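Local coordinates for protein aminotransferase AspB (Helicobacter pylori 26695, PDB 3EZS) that probably acts as a pyridoxal 5'-phosphate-dependent aminotransferase, transferring amino groups between amino acids and keto acids, at residues 301-306 and 313-318; 320-325 and 366-371; 324-327 and 333-336. One frame throughout, in Å; residues are numbered along the deposited sequence.

Contact 1. Residues 301-306 and 313-318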
loop_
_atom_site.group_PDB
_atom_site.type_symbol
_atom_site.label_atom_id
_atom_site.label_comp_id
_atom_site.label_asym_id
_atom_site.label_seq_id
_atom_site.Cartn_x
_atom_site.Cartn_y
_atom_site.Cartn_z
ATOM N N LYS A 301 -18.346 -3.816 38.480
ATOM C CA LYS A 301 -17.836 -3.721 39.843
ATOM C C LYS A 301 -16.568 -4.523 40.043
ATOM O O LYS A 301 -16.398 -5.599 39.455
ATOM C CB LYS A 301 -18.917 -4.149 40.842
ATOM C CG LYS A 301 -20.118 -3.199 40.883
ATOM N N ASN A 302 -15.659 -3.951 40.833
ATOM C CA ASN A 302 -14.369 -4.568 41.159
ATOM C C ASN A 302 -13.640 -5.103 39.924
ATOM O O ASN A 302 -13.139 -6.239 39.926
ATOM C CB ASN A 302 -14.572 -5.686 42.197
ATOM C CG ASN A 302 -15.320 -5.208 43.431
ATOM O OD1 ASN A 302 -15.017 -4.147 43.981
ATOM N ND2 ASN A 302 -16.296 -5.998 43.883
ATOM N N THR A 303 -13.615 -4.290 38.866
ATOM C CA THR A 303 -12.939 -4.625 37.603
ATOM C C THR A 303 -11.988 -3.489 37.253
ATOM O O THR A 303 -12.342 -2.323 37.382
ATOM C CB THR A 303 -13.947 -4.790 36.441
ATOM O OG1 THR A 303 -14.898 -5.822 36.758
ATOM C CG2 THR A 303 -13.225 -5.125 35.125
ATOM N N LEU A 304 -10.783 -3.823 36.813
ATOM C CA LEU A 304 -9.816 -2.804 36.443
ATOM C C LEU A 304 -10.028 -2.345 34.987
ATOM O O LEU A 304 -9.931 -3.150 34.055
ATOM C CB LEU A 304 -8.394 -3.341 36.612
ATOM C CG LEU A 304 -7.224 -2.390 36.326
ATOM C CD1 LEU A 304 -7.310 -1.075 37.118
ATOM C CD2 LEU A 304 -5.948 -3.116 36.653
ATOM N N ILE A 305 -10.334 -1.064 34.806
ATOM C CA ILE A 305 -10.469 -0.460 33.475
ATOM C C ILE A 305 -9.484 0.716 33.432
ATOM O O ILE A 305 -9.677 1.720 34.134
ATOM C CB ILE A 305 -11.928 -0.001 33.178
ATOM C CG1 ILE A 305 -12.898 -1.189 33.315
ATOM C CG2 ILE A 305 -12.042 0.613 31.772
ATOM C CD1 ILE A 305 -14.346 -0.819 33.121
ATOM N N TYR A 306 -8.405 0.569 32.665
ATOM C CA TYR A 306 -7.431 1.652 32.533
ATOM C C TYR A 306 -8.070 2.814 31.777
ATOM O O TYR A 306 -8.858 2.587 30.862
ATOM C CB TYR A 306 -6.175 1.177 31.796
ATOM C CG TYR A 306 -5.361 0.128 32.552
ATOM C CD1 TYR A 306 -4.723 0.438 33.754
ATOM C CD2 TYR A 306 -5.197 -1.157 32.036
ATOM C CE1 TYR A 306 -3.978 -0.519 34.430
ATOM C CE2 TYR A 306 -4.452 -2.110 32.694
ATOM C CZ TYR A 306 -3.850 -1.792 33.882
ATOM O OH TYR A 306 -3.126 -2.752 34.511
ATOM N N TYR A 313 -11.221 -5.064 29.079
ATOM C CA TYR A 313 -10.653 -6.422 29.096
ATOM C C TYR A 313 -11.346 -7.073 30.293
ATOM O O TYR A 313 -10.864 -6.989 31.425
ATOM C CB TYR A 313 -9.121 -6.326 29.246
ATOM C CG TYR A 313 -8.349 -7.584 28.935
ATOM C CD1 TYR A 313 -8.352 -8.138 27.650
ATOM C CD2 TYR A 313 -7.573 -8.197 29.901
ATOM C CE1 TYR A 313 -7.627 -9.294 27.361
ATOM C CE2 TYR A 313 -6.840 -9.351 29.617
ATOM C CZ TYR A 313 -6.868 -9.893 28.352
ATOM O OH TYR A 313 -6.127 -11.041 28.100
ATOM N N LEU A 314 -12.504 -7.681 30.028
ATOM C CA LEU A 314 -13.418 -8.168 31.072
ATOM C C LEU A 314 -13.170 -9.596 31.582
ATOM O O LEU A 314 -13.295 -10.543 30.810
ATOM C CB LEU A 314 -14.855 -8.055 30.551
ATOM C CG LEU A 314 -16.027 -8.147 31.535
ATOM C CD1 LEU A 314 -16.079 -6.918 32.442
ATOM C CD2 LEU A 314 -17.337 -8.299 30.747
ATOM N N PRO A 315 -12.823 -9.748 32.882
ATOM C CA PRO A 315 -12.613 -11.079 33.448
ATOM C C PRO A 315 -13.907 -11.836 33.517
ATOM O O PRO A 315 -14.884 -11.310 34.020
ATOM C CB PRO A 315 -12.116 -10.811 34.882
ATOM C CG PRO A 315 -11.776 -9.372 34.945
ATOM C CD PRO A 315 -12.589 -8.685 33.883
ATOM N N VAL A 316 -13.907 -13.047 32.981
ATOM C CA VAL A 316 -15.074 -13.950 32.987
ATOM C C VAL A 316 -14.493 -15.328 33.289
ATOM O O VAL A 316 -13.270 -15.494 33.312
ATOM C CB VAL A 316 -15.837 -13.907 31.640
ATOM C CG1 VAL A 316 -16.449 -12.534 31.437
ATOM C CG2 VAL A 316 -14.908 -14.239 30.476
ATOM N N GLN A 317 -15.313 -16.323 33.556
ATOM C CA GLN A 317 -14.722 -17.637 33.853
ATOM C C GLN A 317 -13.998 -18.152 32.591
ATOM O O GLN A 317 -12.787 -18.415 32.618
ATOM C CB GLN A 317 -15.773 -18.609 34.384
ATOM C CG GLN A 317 -16.333 -18.201 35.761
ATOM N N ASN A 318 -14.732 -18.240 31.488
ATOM C CA ASN A 318 -14.184 -18.662 30.207
ATOM C C ASN A 318 -14.732 -17.706 29.149
ATOM O O ASN A 318 -15.953 -17.586 28.990
ATOM C CB ASN A 318 -14.617 -20.105 29.910
ATOM C CG ASN A 318 -14.069 -20.626 28.593
ATOM O OD1 ASN A 318 -14.798 -20.734 27.615
ATOM N ND2 ASN A 318 -12.773 -20.910 28.549
HETATM O O HOH W 1 -10.381 -3.243 31.248
#
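Thr303 faces Leu314 and Pro315 across two chain segments that run in roughly opposite directions, with the CA atoms of Thr303 and Leu314 7.4 Å apart, too far for a direct backbone ladder. A water spans the gap instead: it donates to Leu304 O at 2.8 Å and accepts from Tyr313 N at 3.0 Å. Carbon makes the direct contact. With OG1 of Thr303 beside the backbone N (chi1 -58°), CG2 lies anti to that N and projects across to the proline ring, 3.8 Å from Pro315 CD, and it also skirts Leu314 CD1 at 4.3 Å. Strand 311-315 is an outermost strand of the small antiparallel sheet in the C-terminal domain, as in other class I and II aminotransferases, and Leu314 pairs through its backbone with Val350 on the neighbouring strand. Residues 301-306, coming off helix 280-299, thus pass beside this strand without joining it. The Thr303 hydroxyl serves its own segment: OG1 donates to Lys301 O at 3.1 Å, from well above the carbonyl plane. Arg372 spans both segments, donating through NH2 to Lys301 O and through NH1 to Pro315 O.

Contact 2. Residues 320-325 and 366-371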
loop_
_atom_site.group_PDB
_atom_site.type_symbol
_atom_site.label_atom_id
_atom_site.label_comp_id
_atom_site.label_asym_id
_atom_site.label_seq_id
_atom_site.Cartn_x
_atom_site.Cartn_y
_atom_site.Cartn_z
ATOM N N GLU A 320 -14.782 -17.789 25.785
ATOM C CA GLU A 320 -15.544 -18.430 24.713
ATOM C C GLU A 320 -16.961 -18.758 25.154
ATOM O O GLU A 320 -17.930 -18.405 24.484
ATOM C CB GLU A 320 -14.839 -19.696 24.210
ATOM C CG GLU A 320 -13.629 -19.453 23.281
ATOM C CD GLU A 320 -13.203 -20.749 22.580
ATOM O OE1 GLU A 320 -12.751 -21.692 23.277
ATOM O OE2 GLU A 320 -13.338 -20.825 21.331
ATOM N N ASN A 321 -17.074 -19.429 26.292
ATOM C CA ASN A 321 -18.365 -19.761 26.854
ATOM C C ASN A 321 -19.224 -18.552 27.209
ATOM O O ASN A 321 -20.449 -18.590 27.020
ATOM C CB ASN A 321 -18.187 -20.648 28.087
ATOM C CG ASN A 321 -17.704 -22.046 27.729
ATOM O OD1 ASN A 321 -17.640 -22.418 26.550
ATOM N ND2 ASN A 321 -17.380 -22.829 28.743
ATOM N N PHE A 322 -18.594 -17.502 27.732
ATOM C CA PHE A 322 -19.303 -16.279 28.096
ATOM C C PHE A 322 -19.841 -15.607 26.835
ATOM O O PHE A 322 -20.957 -15.113 26.824
ATOM C CB PHE A 322 -18.367 -15.329 28.862
ATOM C CG PHE A 322 -19.046 -14.107 29.428
ATOM C CD1 PHE A 322 -19.665 -14.152 30.661
ATOM C CD2 PHE A 322 -19.031 -12.903 28.744
ATOM C CE1 PHE A 322 -20.289 -13.023 31.189
ATOM C CE2 PHE A 322 -19.629 -11.774 29.271
ATOM C CZ PHE A 322 -20.277 -11.839 30.498
ATOM N N ALA A 323 -19.036 -15.596 25.776
ATOM C CA ALA A 323 -19.452 -14.995 24.503
ATOM C C ALA A 323 -20.679 -15.705 23.948
ATOM O O ALA A 323 -21.589 -15.037 23.487
ATOM C CB ALA A 323 -18.315 -15.009 23.461
ATOM N N LYS A 324 -20.678 -17.044 24.000
ATOM C CA LYS A 324 -21.777 -17.882 23.502
ATOM C C LYS A 324 -23.054 -17.621 24.255
ATOM O O LYS A 324 -24.092 -17.421 23.640
ATOM C CB LYS A 324 -21.426 -19.388 23.571
ATOM C CG LYS A 324 -20.783 -19.966 22.301
ATOM C CD LYS A 324 -19.837 -21.165 22.547
ATOM C CE LYS A 324 -20.383 -22.273 23.428
ATOM N NZ LYS A 324 -19.308 -23.251 23.817
ATOM N N THR A 325 -22.966 -17.653 25.583
ATOM C CA THR A 325 -24.112 -17.404 26.454
ATOM C C THR A 325 -24.719 -16.022 26.227
ATOM O O THR A 325 -25.946 -15.894 26.094
ATOM C CB THR A 325 -23.734 -17.534 27.961
ATOM O OG1 THR A 325 -23.213 -18.840 28.197
ATOM C CG2 THR A 325 -24.968 -17.332 28.866
ATOM N N GLU A 366 -24.914 -3.007 31.413
ATOM C CA GLU A 366 -25.565 -3.500 32.638
ATOM C C GLU A 366 -25.944 -4.983 32.522
ATOM O O GLU A 366 -25.772 -5.770 33.471
ATOM C CB GLU A 366 -26.803 -2.666 32.966
ATOM C CG GLU A 366 -26.425 -1.277 33.477
ATOM C CD GLU A 366 -27.617 -0.368 33.813
ATOM O OE1 GLU A 366 -28.789 -0.704 33.484
ATOM O OE2 GLU A 366 -27.356 0.697 34.427
ATOM N N ILE A 367 -26.454 -5.342 31.346
ATOM C CA ILE A 367 -26.853 -6.705 31.055
ATOM C C ILE A 367 -25.638 -7.622 31.174
ATOM O O ILE A 367 -25.685 -8.655 31.853
ATOM C CB ILE A 367 -27.480 -6.802 29.653
ATOM C CG1 ILE A 367 -28.845 -6.113 29.639
ATOM C CG2 ILE A 367 -27.695 -8.246 29.258
ATOM C CD1 ILE A 367 -29.471 -5.970 28.248
ATOM N N ILE A 368 -24.549 -7.219 30.531
ATOM C CA ILE A 368 -23.313 -7.971 30.599
ATOM C C ILE A 368 -22.927 -8.233 32.057
ATOM O O ILE A 368 -22.618 -9.371 32.418
ATOM C CB ILE A 368 -22.177 -7.243 29.853
ATOM C CG1 ILE A 368 -22.406 -7.326 28.337
ATOM C CG2 ILE A 368 -20.779 -7.862 30.200
ATOM C CD1 ILE A 368 -21.414 -6.453 27.455
ATOM N N GLU A 369 -22.975 -7.188 32.894
ATOM C CA GLU A 369 -22.610 -7.317 34.303
ATOM C C GLU A 369 -23.494 -8.325 35.033
ATOM O O GLU A 369 -22.977 -9.104 35.831
ATOM C CB GLU A 369 -22.595 -5.948 35.009
ATOM C CG GLU A 369 -22.220 -5.967 36.529
ATOM C CD GLU A 369 -20.771 -6.392 36.830
ATOM O OE1 GLU A 369 -20.025 -6.767 35.911
ATOM O OE2 GLU A 369 -20.359 -6.336 38.008
ATOM N N THR A 370 -24.803 -8.343 34.748
ATOM C CA THR A 370 -25.699 -9.324 35.377
ATOM C C THR A 370 -25.271 -10.772 35.068
ATOM O O THR A 370 -25.436 -11.641 35.898
ATOM C CB THR A 370 -27.195 -9.154 34.977
ATOM O OG1 THR A 370 -27.352 -9.402 33.576
ATOM C CG2 THR A 370 -27.742 -7.743 35.323
ATOM N N TYR A 371 -24.719 -11.036 33.885
ATOM C CA TYR A 371 -24.263 -12.410 33.552
ATOM C C TYR A 371 -22.945 -12.788 34.221
ATOM O O TYR A 371 -22.641 -13.967 34.415
ATOM C CB TYR A 371 -24.126 -12.598 32.035
ATOM C CG TYR A 371 -25.450 -12.842 31.356
ATOM C CD1 TYR A 371 -26.284 -11.795 31.032
ATOM C CD2 TYR A 371 -25.870 -14.136 31.062
ATOM C CE1 TYR A 371 -27.520 -12.022 30.417
ATOM C CE2 TYR A 371 -27.088 -14.377 30.450
ATOM C CZ TYR A 371 -27.908 -13.316 30.133
ATOM O OH TYR A 371 -29.108 -13.551 29.532
#
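Phe322 extends from helix 320-325 toward Ile368 and Tyr371 on helix 366-371, bridging two axes that come no closer than 11.5 Å and whose directions differ by 125°. From CB the side chain sets out with CG anti to the backbone N (chi1 -173°), which swings the ring toward the second helix. Its base stays near home, with CG against Val316 CG1 on the loop that leads into the helix. Farther out, CE1 comes within 4.0 Å of Tyr371 CB and lies equally near the carbonyl carbon of that residue. Across the ring from CE1, CE2 lies 4.2 Å from Ile368 CG2. The tip, CZ, meets the same methyl CG2 of Ile368 at 4.0 Å and has Ile368 O 3.9 Å away, lying in the ring plane at its edge. The Phe322 and Ile368 side chains cross nearly at right angles.

One turn on, Thr325 adds a smaller contact, its CG2 lying 4.0 Å from Tyr371 CE2. Its hydroxyl is turned back to the helix: OG1 donates to Asn321 O at 3.0 Å, on the opposite face of that carbonyl's plane from Thr325 N, so two donors grip one oxygen. Tyr371 OH is hydrogen-bonded to Glu330, the last residue of helix 319-330. The chain's last helix, 358-372, thus packs beside helix 319-330 in the C-terminal part of this class I and II aminotransferase fold, Leu326 continuing the apolar surface. With no hydrogen bond between the two segments, cohesion here rests mainly on dispersion between hydrocarbon surfaces, perhaps aided by a faint attraction between the ring-edge hydrogens and the carbonyl oxygen.

Contact 3. Residues 324-327 and 333-336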
loop_
_atom_site.group_PDB
_atom_site.type_symbol
_atom_site.label_atom_id
_atom_site.label_comp_id
_atom_site.label_asym_id
_atom_site.label_seq_id
_atom_site.Cartn_x
_atom_site.Cartn_y
_atom_site.Cartn_z
ATOM N N LYS A 324 -20.678 -17.044 24.000
ATOM C CA LYS A 324 -21.777 -17.882 23.502
ATOM C C LYS A 324 -23.054 -17.621 24.255
ATOM O O LYS A 324 -24.092 -17.421 23.640
ATOM C CB LYS A 324 -21.426 -19.388 23.571
ATOM C CG LYS A 324 -20.783 -19.966 22.301
ATOM C CD LYS A 324 -19.837 -21.165 22.547
ATOM C CE LYS A 324 -20.383 -22.273 23.428
ATOM N NZ LYS A 324 -19.308 -23.251 23.817
ATOM N N THR A 325 -22.966 -17.653 25.583
ATOM C CA THR A 325 -24.112 -17.404 26.454
ATOM C C THR A 325 -24.719 -16.022 26.227
ATOM O O THR A 325 -25.946 -15.894 26.094
ATOM C CB THR A 325 -23.734 -17.534 27.961
ATOM O OG1 THR A 325 -23.213 -18.840 28.197
ATOM C CG2 THR A 325 -24.968 -17.332 28.866
ATOM N N LEU A 326 -23.873 -14.995 26.174
ATOM C CA LEU A 326 -24.365 -13.637 25.998
ATOM C C LEU A 326 -25.050 -13.449 24.628
ATOM O O LEU A 326 -26.082 -12.796 24.528
ATOM C CB LEU A 326 -23.212 -12.645 26.194
ATOM C CG LEU A 326 -23.551 -11.162 26.311
ATOM C CD1 LEU A 326 -24.345 -10.857 27.558
ATOM C CD2 LEU A 326 -22.268 -10.360 26.294
ATOM N N TYR A 327 -24.469 -14.023 23.587
ATOM C CA TYR A 327 -25.031 -13.901 22.255
ATOM C C TYR A 327 -26.346 -14.669 22.123
ATOM O O TYR A 327 -27.320 -14.168 21.552
ATOM C CB TYR A 327 -24.030 -14.396 21.231
ATOM C CG TYR A 327 -24.478 -14.215 19.812
ATOM C CD1 TYR A 327 -24.621 -12.937 19.273
ATOM C CD2 TYR A 327 -24.702 -15.309 18.983
ATOM C CE1 TYR A 327 -25.020 -12.754 17.955
ATOM C CE2 TYR A 327 -25.100 -15.136 17.663
ATOM C CZ TYR A 327 -25.246 -13.856 17.153
ATOM O OH TYR A 327 -25.629 -13.675 15.848
ATOM N N ILE A 333 -22.737 -9.216 21.103
ATOM C CA ILE A 333 -21.506 -9.836 20.604
ATOM C C ILE A 333 -20.293 -9.286 21.344
ATOM O O ILE A 333 -20.107 -8.070 21.425
ATOM C CB ILE A 333 -21.304 -9.551 19.083
ATOM C CG1 ILE A 333 -22.439 -10.172 18.255
ATOM C CG2 ILE A 333 -19.925 -10.038 18.605
ATOM C CD1 ILE A 333 -22.536 -9.652 16.788
ATOM N N THR A 334 -19.492 -10.194 21.902
ATOM C CA THR A 334 -18.239 -9.861 22.583
ATOM C C THR A 334 -17.136 -10.729 21.971
ATOM O O THR A 334 -17.422 -11.749 21.345
ATOM C CB THR A 334 -18.349 -10.069 24.114
ATOM O OG1 THR A 334 -18.475 -11.469 24.418
ATOM C CG2 THR A 334 -19.573 -9.291 24.691
ATOM N N LEU A 335 -15.881 -10.323 22.145
ATOM C CA LEU A 335 -14.730 -11.023 21.578
ATOM C C LEU A 335 -13.925 -11.767 22.654
ATOM O O LEU A 335 -13.318 -11.130 23.525
ATOM C CB LEU A 335 -13.798 -10.020 20.868
ATOM C CG LEU A 335 -12.512 -10.544 20.200
ATOM C CD1 LEU A 335 -12.835 -11.544 19.043
ATOM C CD2 LEU A 335 -11.624 -9.396 19.692
ATOM N N PRO A 336 -13.928 -13.109 22.614
ATOM C CA PRO A 336 -13.061 -13.848 23.524
ATOM C C PRO A 336 -11.600 -13.453 23.268
ATOM O O PRO A 336 -11.151 -13.478 22.103
ATOM C CB PRO A 336 -13.296 -15.307 23.122
ATOM C CG PRO A 336 -14.583 -15.335 22.478
ATOM C CD PRO A 336 -14.718 -14.025 21.773
#
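Tyr327 and Ile333 lie side by side and point the same way, the ring of one running alongside the aliphatic chain of the other. Ile333 CG1 sits 3.7 Å from Tyr327 CE1 and equally close to CD1, while the tip methyl, Ile333 CD1, stays 4.1 Å from CE1. Their CA atoms, 5.6 Å apart, are the closest such pair between the segments, and with CG anti to the backbone N (chi1 -176°) the tyrosine brings the end of its ring nearer to Ile333. Leu326 CD2 approaches Thr334 CG2, the side chains crossing at about a right angle; the approach is tighter than normal carbon contact and, as the leucine has two conformers, its exact distance is doubtful.

In the next shell, Leu16 and Pro21 touch Tyr327, while Leu12 touches Ile333, whose backbone is also tied to Leu26 and Leu28. Thr334 packs on Val350 and Leu352 of the middle strand. Helix 319-330 is the connection between strands 311-315 and 335-336, which run parallel with strand 349-353 between them, a beta-alpha-beta crossover. With no hydrogen bond between the segments, the contact is apolar, carried chiefly by the Tyr327 ring against Ile333.

Overall arrangement
All three contacts lie on the same side of the chain's centre, and each is only partly buried. Contacts 2 and 3 share helix 319-330, with centres about 6 Å apart: contact 2 sets its earlier turns against helix 358-372, contact 3 its later ones against the return to the sheet. Ala323 CB, 3.9 Å from Pro336 CG, joins them. Contact 1, about 12 Å from contact 2 between centres, is joined to it by Leu314 packing on Ile368 and by a probable hydrogen bond from Lys301 N to Glu369. Contact 1 adds a bridging water to a small carbon contact, whereas contacts 2 and 3 are carried by side-chain carbon with no hydrogen bond across. Contacts 1 and 3 reach opposite outer strands of one sheet without touching.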